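PDB 2WKD: ORF34P2, which binds single-stranded DNA, probably with nanomolar affinity and without sequence specificity. Local coordinates for residues I27-L32 / V43-A48; F49-I54 / P82-V87; T5-A10 / T59-G64. The protein carries 2 engineered substitutions. All coordinates share one frame; numbering follows the deposited sequence.

Contact 1: I27-L32 / V43-A48; sequences IISVPL and VAYGSA
Ile28 faces Ala48, and Val30 faces Gly46, in the antiparallel pairing of strands 25-31 and 45-49, neighbours in the OB-type barrel of this protein. Both are hydrogen-bonded pairs, so every N-H and carbonyl on their inner edges is used. Ile28 N reaches Ala48 O at 3.0 Å and Ala48 N answers to Ile28 O; Val30 N donates to Gly46 O at 2.8 Å, and Gly46 N to Val30 O at 2.7 Å. Just past the strand, Leu32 N adds an almost straight bond to Ala44 O (2.9 Å, 176° at the hydrogen). Proline suits position 31 because it sits in a non-hydrogen-bonded pair with Tyr45, where no N-H is needed across the strands; Pro31 O bonds to Thr2 OG1 of the second subunit. On the far edge, Ile27 and Ser29 bond to the backbones of Arg16 and Asn14. Gly46, having no side chain, lets Leu32 CD2 settle 3.9 Å from Gly46 CA. With CG anti to its carbonyl carbon (chi1 -79°), Tyr45 lays its ring against Pro31, whose CB stands over the ring face, 4.2 Å from the Tyr45 centroid and 26° off its normal.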
loop_
_atom_site.group_PDB
_atom_site.type_symbol
_atom_site.label_atom_id
_atom_site.label_comp_id
_atom_site.label_asym_id
_atom_site.label_seq_id
_atom_site.Cartn_x
_atom_site.Cartn_y
_atom_site.Cartn_z
ATOM N N ILE A 27 -17.796 5.956 -5.138
ATOM C CA ILE A 27 -16.352 6.161 -4.994
ATOM C C ILE A 27 -16.019 6.156 -3.505
ATOM O O ILE A 27 -16.606 6.927 -2.731
ATOM C CB ILE A 27 -15.869 7.498 -5.604
ATOM C CG1 ILE A 27 -16.182 7.566 -7.097
ATOM C CG2 ILE A 27 -14.363 7.688 -5.363
ATOM C CD1 ILE A 27 -15.814 8.908 -7.741
ATOM N N ILE A 28 -15.091 5.278 -3.117
ATOM C CA ILE A 28 -14.635 5.191 -1.732
ATOM C C ILE A 28 -13.284 5.892 -1.581
ATOM O O ILE A 28 -12.473 5.904 -2.513
ATOM C CB ILE A 28 -14.567 3.711 -1.235
ATOM C CG1 ILE A 28 -14.584 3.654 0.301
ATOM C CG2 ILE A 28 -13.354 2.975 -1.842
ATOM C CD1 ILE A 28 -14.680 2.252 0.890
ATOM N N SER A 29 -13.063 6.486 -0.414
ATOM C CA SER A 29 -11.808 7.156 -0.091
ATOM C C SER A 29 -11.241 6.481 1.151
ATOM O O SER A 29 -11.875 6.480 2.206
ATOM C CB SER A 29 -12.046 8.657 0.144
ATOM O OG SER A 29 -10.831 9.333 0.470
ATOM N N VAL A 30 -10.069 5.867 1.004
ATOM C CA VAL A 30 -9.450 5.068 2.085
ATOM C C VAL A 30 -8.020 5.528 2.427
ATOM O O VAL A 30 -7.295 5.993 1.540
ATOM C CB VAL A 30 -9.453 3.539 1.752
ATOM C CG1 VAL A 30 -10.900 3.002 1.672
ATOM C CG2 VAL A 30 -8.684 3.235 0.451
ATOM N N PRO A 31 -7.610 5.399 3.711
ATOM C CA PRO A 31 -6.255 5.827 4.130
ATOM C C PRO A 31 -5.192 4.867 3.584
ATOM O O PRO A 31 -5.365 3.645 3.654
ATOM C CB PRO A 31 -6.313 5.748 5.662
ATOM C CG PRO A 31 -7.317 4.688 5.955
ATOM C CD PRO A 31 -8.364 4.792 4.833
ATOM N N LEU A 32 -4.129 5.429 3.024
ATOM C CA LEU A 32 -3.027 4.658 2.460
ATOM C C LEU A 32 -1.970 4.222 3.471
ATOM O O LEU A 32 -1.097 3.420 3.141
ATOM C CB LEU A 32 -2.364 5.431 1.325
ATOM C CG LEU A 32 -3.347 5.850 0.241
ATOM C CD1 LEU A 32 -2.589 6.639 -0.806
ATOM C CD2 LEU A 32 -4.088 4.643 -0.389
ATOM N N VAL A 43 -2.646 11.792 7.168
ATOM C CA VAL A 43 -2.680 10.557 6.386
ATOM C C VAL A 43 -3.212 10.817 4.974
ATOM O O VAL A 43 -4.231 11.483 4.807
ATOM C CB VAL A 43 -3.512 9.471 7.113
ATOM C CG1 VAL A 43 -3.836 8.305 6.189
ATOM C CG2 VAL A 43 -2.765 8.987 8.356
ATOM N N ALA A 44 -2.507 10.306 3.967
ATOM C CA ALA A 44 -2.971 10.390 2.588
ATOM C C ALA A 44 -4.112 9.383 2.326
ATOM O O ALA A 44 -4.134 8.291 2.909
ATOM C CB ALA A 44 -1.824 10.167 1.638
ATOM N N TYR A 45 -5.053 9.771 1.462
ATOM C CA TYR A 45 -6.224 8.962 1.130
ATOM C C TYR A 45 -6.266 8.643 -0.344
ATOM O O TYR A 45 -5.960 9.492 -1.172
ATOM C CB TYR A 45 -7.523 9.658 1.553
ATOM C CG TYR A 45 -7.775 9.510 3.025
ATOM C CD1 TYR A 45 -7.059 10.269 3.947
ATOM C CD2 TYR A 45 -8.701 8.583 3.499
ATOM C CE1 TYR A 45 -7.263 10.116 5.304
ATOM C CE2 TYR A 45 -8.917 8.418 4.853
ATOM C CZ TYR A 45 -8.190 9.194 5.752
ATOM O OH TYR A 45 -8.394 9.047 7.096
ATOM N N GLY A 46 -6.610 7.399 -0.660
ATOM C CA GLY A 46 -6.779 6.991 -2.044
ATOM C C GLY A 46 -8.238 6.726 -2.362
ATOM O O GLY A 46 -9.004 6.282 -1.503
ATOM N N SER A 47 -8.615 6.993 -3.607
ATOM C CA SER A 47 -9.984 6.771 -4.063
ATOM C C SER A 47 -10.072 5.638 -5.074
ATOM O O SER A 47 -9.155 5.430 -5.872
ATOM C CB SER A 47 -10.544 8.053 -4.675
ATOM O OG SER A 47 -10.311 9.137 -3.797
ATOM N N ALA A 48 -11.187 4.913 -5.036
ATOM C CA ALA A 48 -11.452 3.823 -5.982
ATOM C C ALA A 48 -12.946 3.726 -6.303
ATOM O O ALA A 48 -13.790 3.925 -5.424
ATOM C CB ALA A 48 -10.960 2.503 -5.414
#

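Contact 2: F49-I54 / P82-V87; sequences FMPDFI and PTVEKV. Engineered in segment 49-54: Met50 (natural residue Leu).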
loop_
_atom_site.group_PDB
_atom_site.type_symbol
_atom_site.label_atom_id
_atom_site.label_comp_id
_atom_site.label_asym_id
_atom_site.label_seq_id
_atom_site.Cartn_x
_atom_site.Cartn_y
_atom_site.Cartn_z
ATOM N N PHE A 49 -13.257 3.404 -7.558
ATOM C CA PHE A 49 -14.629 3.140 -7.972
ATOM C C PHE A 49 -15.050 1.752 -7.513
ATOM O O PHE A 49 -14.267 0.802 -7.602
ATOM C CB PHE A 49 -14.769 3.264 -9.492
ATOM C CG PHE A 49 -14.706 4.688 -10.001
ATOM C CD1 PHE A 49 -15.860 5.470 -10.070
ATOM C CD2 PHE A 49 -13.503 5.243 -10.418
ATOM C CE1 PHE A 49 -15.808 6.783 -10.549
ATOM C CE2 PHE A 49 -13.448 6.564 -10.897
ATOM C CZ PHE A 49 -14.602 7.329 -10.960
HETATM N N MSE A 50 -16.273 1.644 -7.007
HETATM C CA MSE A 50 -16.833 0.384 -6.529
HETATM C C MSE A 50 -17.622 -0.267 -7.657
HETATM O O MSE A 50 -18.271 0.435 -8.440
HETATM C CB MSE A 50 -17.802 0.616 -5.356
HETATM C CG MSE A 50 -17.221 1.344 -4.169
HETATM SE SE MSE A 50 -16.097 0.163 -3.069
HETATM C CE MSE A 50 -16.746 0.747 -1.370
ATOM N N PRO A 51 -17.588 -1.615 -7.734
ATOM C CA PRO A 51 -18.480 -2.350 -8.641
ATOM C C PRO A 51 -19.952 -2.104 -8.277
ATOM O O PRO A 51 -20.256 -1.769 -7.129
ATOM C CB PRO A 51 -18.121 -3.829 -8.415
ATOM C CG PRO A 51 -17.119 -3.881 -7.311
ATOM C CD PRO A 51 -16.611 -2.483 -7.046
ATOM N N ASP A 52 -20.852 -2.293 -9.239
ATOM C CA ASP A 52 -22.271 -1.951 -9.056
ATOM C C ASP A 52 -22.945 -2.708 -7.913
ATOM O O ASP A 52 -23.848 -2.181 -7.294
ATOM C CB ASP A 52 -23.068 -2.164 -10.346
ATOM C CG ASP A 52 -22.690 -1.183 -11.458
ATOM O OD1 ASP A 52 -21.998 -0.170 -11.195
ATOM O OD2 ASP A 52 -23.102 -1.434 -12.617
ATOM N N PHE A 53 -22.507 -3.933 -7.626
ATOM C CA PHE A 53 -23.191 -4.751 -6.608
ATOM C C PHE A 53 -22.926 -4.301 -5.157
ATOM O O PHE A 53 -23.693 -4.643 -4.249
ATOM C CB PHE A 53 -22.826 -6.227 -6.776
ATOM C CG PHE A 53 -21.484 -6.581 -6.212
ATOM C CD1 PHE A 53 -21.374 -7.053 -4.906
ATOM C CD2 PHE A 53 -20.328 -6.441 -6.979
ATOM C CE1 PHE A 53 -20.134 -7.378 -4.384
ATOM C CE2 PHE A 53 -19.090 -6.767 -6.462
ATOM C CZ PHE A 53 -18.989 -7.231 -5.167
ATOM N N ILE A 54 -21.846 -3.549 -4.943
ATOM C CA ILE A 54 -21.503 -3.044 -3.621
ATOM C C ILE A 54 -22.590 -2.120 -3.099
ATOM O O ILE A 54 -23.091 -1.288 -3.836
ATOM C CB ILE A 54 -20.104 -2.344 -3.623
ATOM C CG1 ILE A 54 -18.990 -3.382 -3.853
ATOM C CG2 ILE A 54 -19.850 -1.595 -2.323
ATOM C CD1 ILE A 54 -18.923 -4.478 -2.789
ATOM N N PRO A 82 -8.121 -1.297 -9.828
ATOM C CA PRO A 82 -8.240 -2.026 -8.555
ATOM C C PRO A 82 -9.091 -3.289 -8.650
ATOM O O PRO A 82 -9.988 -3.371 -9.492
ATOM C CB PRO A 82 -8.930 -1.017 -7.631
ATOM C CG PRO A 82 -9.692 -0.124 -8.554
ATOM C CD PRO A 82 -8.810 0.007 -9.770
ATOM N N THR A 83 -8.772 -4.278 -7.820
ATOM C CA THR A 83 -9.679 -5.378 -7.539
ATOM C C THR A 83 -10.463 -4.944 -6.313
ATOM O O THR A 83 -9.894 -4.437 -5.342
ATOM C CB THR A 83 -8.929 -6.715 -7.272
ATOM O OG1 THR A 83 -8.245 -7.128 -8.458
ATOM C CG2 THR A 83 -9.903 -7.819 -6.916
ATOM N N VAL A 84 -11.777 -5.084 -6.379
ATOM C CA VAL A 84 -12.630 -4.811 -5.224
ATOM C C VAL A 84 -13.414 -6.082 -4.911
ATOM O O VAL A 84 -14.092 -6.631 -5.781
ATOM C CB VAL A 84 -13.581 -3.574 -5.430
ATOM C CG1 VAL A 84 -14.403 -3.288 -4.158
ATOM C CG2 VAL A 84 -12.786 -2.317 -5.822
ATOM N N GLU A 85 -13.299 -6.550 -3.671
ATOM C CA GLU A 85 -13.984 -7.758 -3.220
ATOM C C GLU A 85 -14.858 -7.423 -2.035
ATOM O O GLU A 85 -14.442 -6.687 -1.138
ATOM C CB GLU A 85 -12.980 -8.851 -2.820
ATOM C CG GLU A 85 -12.242 -9.479 -4.003
ATOM C CD GLU A 85 -11.129 -10.434 -3.588
ATOM O OE1 GLU A 85 -10.145 -9.973 -2.972
ATOM O OE2 GLU A 85 -11.231 -11.643 -3.895
ATOM N N LYS A 86 -16.075 -7.956 -2.041
ATOM C CA LYS A 86 -16.941 -7.899 -0.872
ATOM C C LYS A 86 -16.428 -8.900 0.180
ATOM O O LYS A 86 -16.136 -10.035 -0.158
ATOM C CB LYS A 86 -18.385 -8.247 -1.261
ATOM C CG LYS A 86 -19.389 -8.043 -0.141
ATOM C CD LYS A 86 -20.820 -8.146 -0.650
ATOM C CE LYS A 86 -21.816 -8.075 0.507
ATOM N NZ LYS A 86 -23.225 -8.254 0.043
ATOM N N VAL A 87 -16.344 -8.463 1.438
ATOM C CA VAL A 87 -15.925 -9.308 2.568
ATOM C C VAL A 87 -17.137 -9.709 3.399
ATOM O O VAL A 87 -17.997 -8.873 3.694
ATOM C CB VAL A 87 -14.920 -8.561 3.486
ATOM C CG1 VAL A 87 -14.503 -9.441 4.697
ATOM C CG2 VAL A 87 -13.703 -8.125 2.702
HETATM O O HOH W 1 -23.457 -5.916 -1.847
#
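The Phe53 ring meets Lys86 with its edge: Lys86 CB lies in the ring plane, 3.7 Å from Phe53 CE1, and Lys86 CD runs past the same ring atom. One face of the ring is covered by Ile54 CG1, 4.0 Å above the plane of the Phe53 ring and offset toward its rim. This placing depends on the first torsion of Phe53, which sets CG between the backbone N and the carbonyl carbon (chi1 79°). A lysine fits here because its methylenes can line an aromatic edge while the extended chain carries NZ onward to a water, 3.0 Å from Lys86 NZ, that donates in turn to Phe53 O. NZ also has a long, weak ion pair with Asp58.

Two residues earlier in strand 77-87, Val84 is the residue most covered by the loop. Its CB packs 3.6 Å from Pro51 CD, its CG1 lies 4.0 Å from the selenium of Met50, and its CG2 is directed to Phe49 O; a branched, apolar side chain can touch all three at once. Met50, an engineered selenomethionine, meets Val84 at about a right angle and continues inward to Ile28, Ala10 and Val60. Pro51 also opens a type I turn closed by Ile54 N bonding to Pro51 O at 3.2 Å, and Asp52, at its exposed corner, forms a salt bridge with Lys25. The turn brings Ile54 CD1 to 4.1 Å from Lys86 CB, and Ile54 reaches Val60 as well. The loop thus lies over one end of the barrel, in the connection between the third and fourth strands of an OB fold, where many members of that fold carry a helix and this protein has none.

Contact 3: T5-A10 / T59-G64; sequences TVTAQA and TVTVSG
Thr5 meets Ser63 through their hydroxyls, with Thr5 OG1 and Ser63 OG 2.9 Å apart, a distance that allows a hydrogen bond without establishing one. The same side chain uses its other branch along the sheet: a chi1 of -53° puts OG1 beside the backbone N and leaves CG2 anti to that N, where it touches Thr61 CG2 at 3.6 Å. Threonine suits this face because it can offer a hydroxyl to one neighbour and a methyl to another, as Thr7 and Thr61 do. Thr7 OG1 is hydrogen-bonded to Thr61 OG1 at 3.2 Å, and Thr7 CG2 is turned to Thr59.

Thr59, covered almost as much as Thr5, puts its methyl CG2 3.9 Å from Thr7 CG2 and also close to Ala8 O. These residues occupy the partly exposed face of strands 2-9 and 59-68, whose antiparallel pairing joins the first and fourth strands of an OB barrel. Beyond Thr5 and Val6 the sheet continues into an antiparallel strand of the second subunit.

Val60 takes the opposite, buried face, where a beta-branched apolar side chain is at home: it packs on Val84 of strand 77-87, while its CG2 comes 3.6 Å from Ala8 O. Its backbone is gripped twice by Ala8. Val60 N gives a nearly straight bond to Ala8 O (2.9 Å, 173° at the hydrogen), and Ala8 N returns one to Val60 O. At the next hydrogen-bonded pair, Val6 N and Val62 O bond at 2.7 Å, with the reciprocal bond from Val62 N to Val6 O. Val6 turns inward to Val30. Where the pairing ends, Gln9 lies opposite Thr59 and extends its chain until NE2 bonds to Gly57 O.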
loop_
_atom_site.group_PDB
_atom_site.type_symbol
_atom_site.label_atom_id
_atom_site.label_comp_id
_atom_site.label_asym_id
_atom_site.label_seq_id
_atom_site.Cartn_x
_atom_site.Cartn_y
_atom_site.Cartn_z
ATOM N N THR A 5 -3.449 -2.552 -0.401
ATOM C CA THR A 5 -4.651 -3.337 -0.098
ATOM C C THR A 5 -5.327 -2.800 1.154
ATOM O O THR A 5 -4.767 -2.889 2.237
ATOM C CB THR A 5 -4.326 -4.845 0.126
ATOM O OG1 THR A 5 -3.587 -5.355 -0.989
ATOM C CG2 THR A 5 -5.624 -5.657 0.270
ATOM N N VAL A 6 -6.541 -2.268 1.011
ATOM C CA VAL A 6 -7.269 -1.731 2.165
ATOM C C VAL A 6 -8.594 -2.455 2.369
ATOM O O VAL A 6 -9.310 -2.735 1.413
ATOM C CB VAL A 6 -7.517 -0.190 2.057
ATOM C CG1 VAL A 6 -7.962 0.391 3.431
ATOM C CG2 VAL A 6 -6.273 0.533 1.595
ATOM N N THR A 7 -8.891 -2.782 3.621
ATOM C CA THR A 7 -10.175 -3.350 4.004
ATOM C C THR A 7 -10.892 -2.298 4.835
ATOM O O THR A 7 -10.340 -1.764 5.796
ATOM C CB THR A 7 -9.987 -4.673 4.793
ATOM O OG1 THR A 7 -9.220 -5.574 3.992
ATOM C CG2 THR A 7 -11.334 -5.330 5.139
ATOM N N ALA A 8 -12.119 -1.982 4.440
ATOM C CA ALA A 8 -12.858 -0.897 5.074
ATOM C C ALA A 8 -14.359 -1.071 4.834
ATOM O O ALA A 8 -14.764 -1.743 3.876
ATOM C CB ALA A 8 -12.385 0.444 4.517
ATOM N N GLN A 9 -15.174 -0.467 5.697
ATOM C CA GLN A 9 -16.613 -0.445 5.486
ATOM C C GLN A 9 -16.972 0.747 4.609
ATOM O O GLN A 9 -16.511 1.859 4.849
ATOM C CB GLN A 9 -17.379 -0.381 6.809
ATOM C CG GLN A 9 -18.908 -0.485 6.613
ATOM C CD GLN A 9 -19.691 -0.510 7.911
ATOM O OE1 GLN A 9 -19.261 0.026 8.925
ATOM N NE2 GLN A 9 -20.854 -1.136 7.879
ATOM N N ALA A 10 -17.771 0.504 3.579
ATOM C CA ALA A 10 -18.265 1.588 2.729
ATOM C C ALA A 10 -19.444 2.263 3.419
ATOM O O ALA A 10 -20.515 1.671 3.579
ATOM C CB ALA A 10 -18.664 1.059 1.362
ATOM N N THR A 59 -18.563 -4.341 3.790
ATOM C CA THR A 59 -17.114 -4.298 4.021
ATOM C C THR A 59 -16.477 -4.785 2.721
ATOM O O THR A 59 -16.949 -5.782 2.124
ATOM C CB THR A 59 -16.686 -5.197 5.207
ATOM O OG1 THR A 59 -17.429 -4.835 6.377
ATOM C CG2 THR A 59 -15.179 -5.083 5.507
ATOM N N VAL A 60 -15.449 -4.060 2.262
ATOM C CA VAL A 60 -14.764 -4.381 1.015
ATOM C C VAL A 60 -13.253 -4.409 1.176
ATOM O O VAL A 60 -12.695 -3.754 2.066
ATOM C CB VAL A 60 -15.095 -3.366 -0.114
ATOM C CG1 VAL A 60 -16.571 -3.465 -0.513
ATOM C CG2 VAL A 60 -14.717 -1.931 0.309
ATOM N N THR A 61 -12.606 -5.169 0.302
ATOM C CA THR A 61 -11.165 -5.125 0.164
ATOM C C THR A 61 -10.821 -4.453 -1.168
ATOM O O THR A 61 -11.192 -4.942 -2.233
ATOM C CB THR A 61 -10.556 -6.537 0.284
ATOM O OG1 THR A 61 -10.752 -6.997 1.621
ATOM C CG2 THR A 61 -9.074 -6.528 0.021
ATOM N N VAL A 62 -10.140 -3.316 -1.095
ATOM C CA VAL A 62 -9.642 -2.637 -2.294
ATOM C C VAL A 62 -8.131 -2.838 -2.451
ATOM O O VAL A 62 -7.345 -2.465 -1.563
ATOM C CB VAL A 62 -9.979 -1.153 -2.276
ATOM C CG1 VAL A 62 -9.510 -0.502 -3.579
ATOM C CG2 VAL A 62 -11.494 -0.963 -2.084
ATOM N N SER A 63 -7.739 -3.432 -3.584
ATOM C CA SER A 63 -6.353 -3.788 -3.835
ATOM C C SER A 63 -5.887 -3.392 -5.237
ATOM O O SER A 63 -6.494 -3.770 -6.233
ATOM C CB SER A 63 -6.146 -5.288 -3.622
ATOM O OG SER A 63 -4.769 -5.633 -3.643
ATOM N N GLY A 64 -4.792 -2.643 -5.302
ATOM C CA GLY A 64 -4.140 -2.373 -6.576
ATOM C C GLY A 64 -3.089 -1.298 -6.476
ATOM O O GLY A 64 -2.841 -0.758 -5.399
#

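Overall arrangement
Contacts 1 and 3 are strand pairings of one mixed sheet, an OB-type barrel, and contact 2 joins that sheet to the loop after strand 45-49. Contact 1 closes before contact 2 opens, is nested inside the long loop closed by contact 3, and contacts 2 and 3 alternate along the chain. Their centres lie about 14 Å (1 and 2), 10 Å (1 and 3) and 8 Å (2 and 3) apart. Strand 77-87 binds them together, running parallel to strand 45-49 on one side and antiparallel to strand 59-68 on the other. Inside, Ala48 meets Val62 and Pro82, and Ile28 reaches Ala10, so the contacts share one core. Contacts 1 and 3 also touch the second subunit.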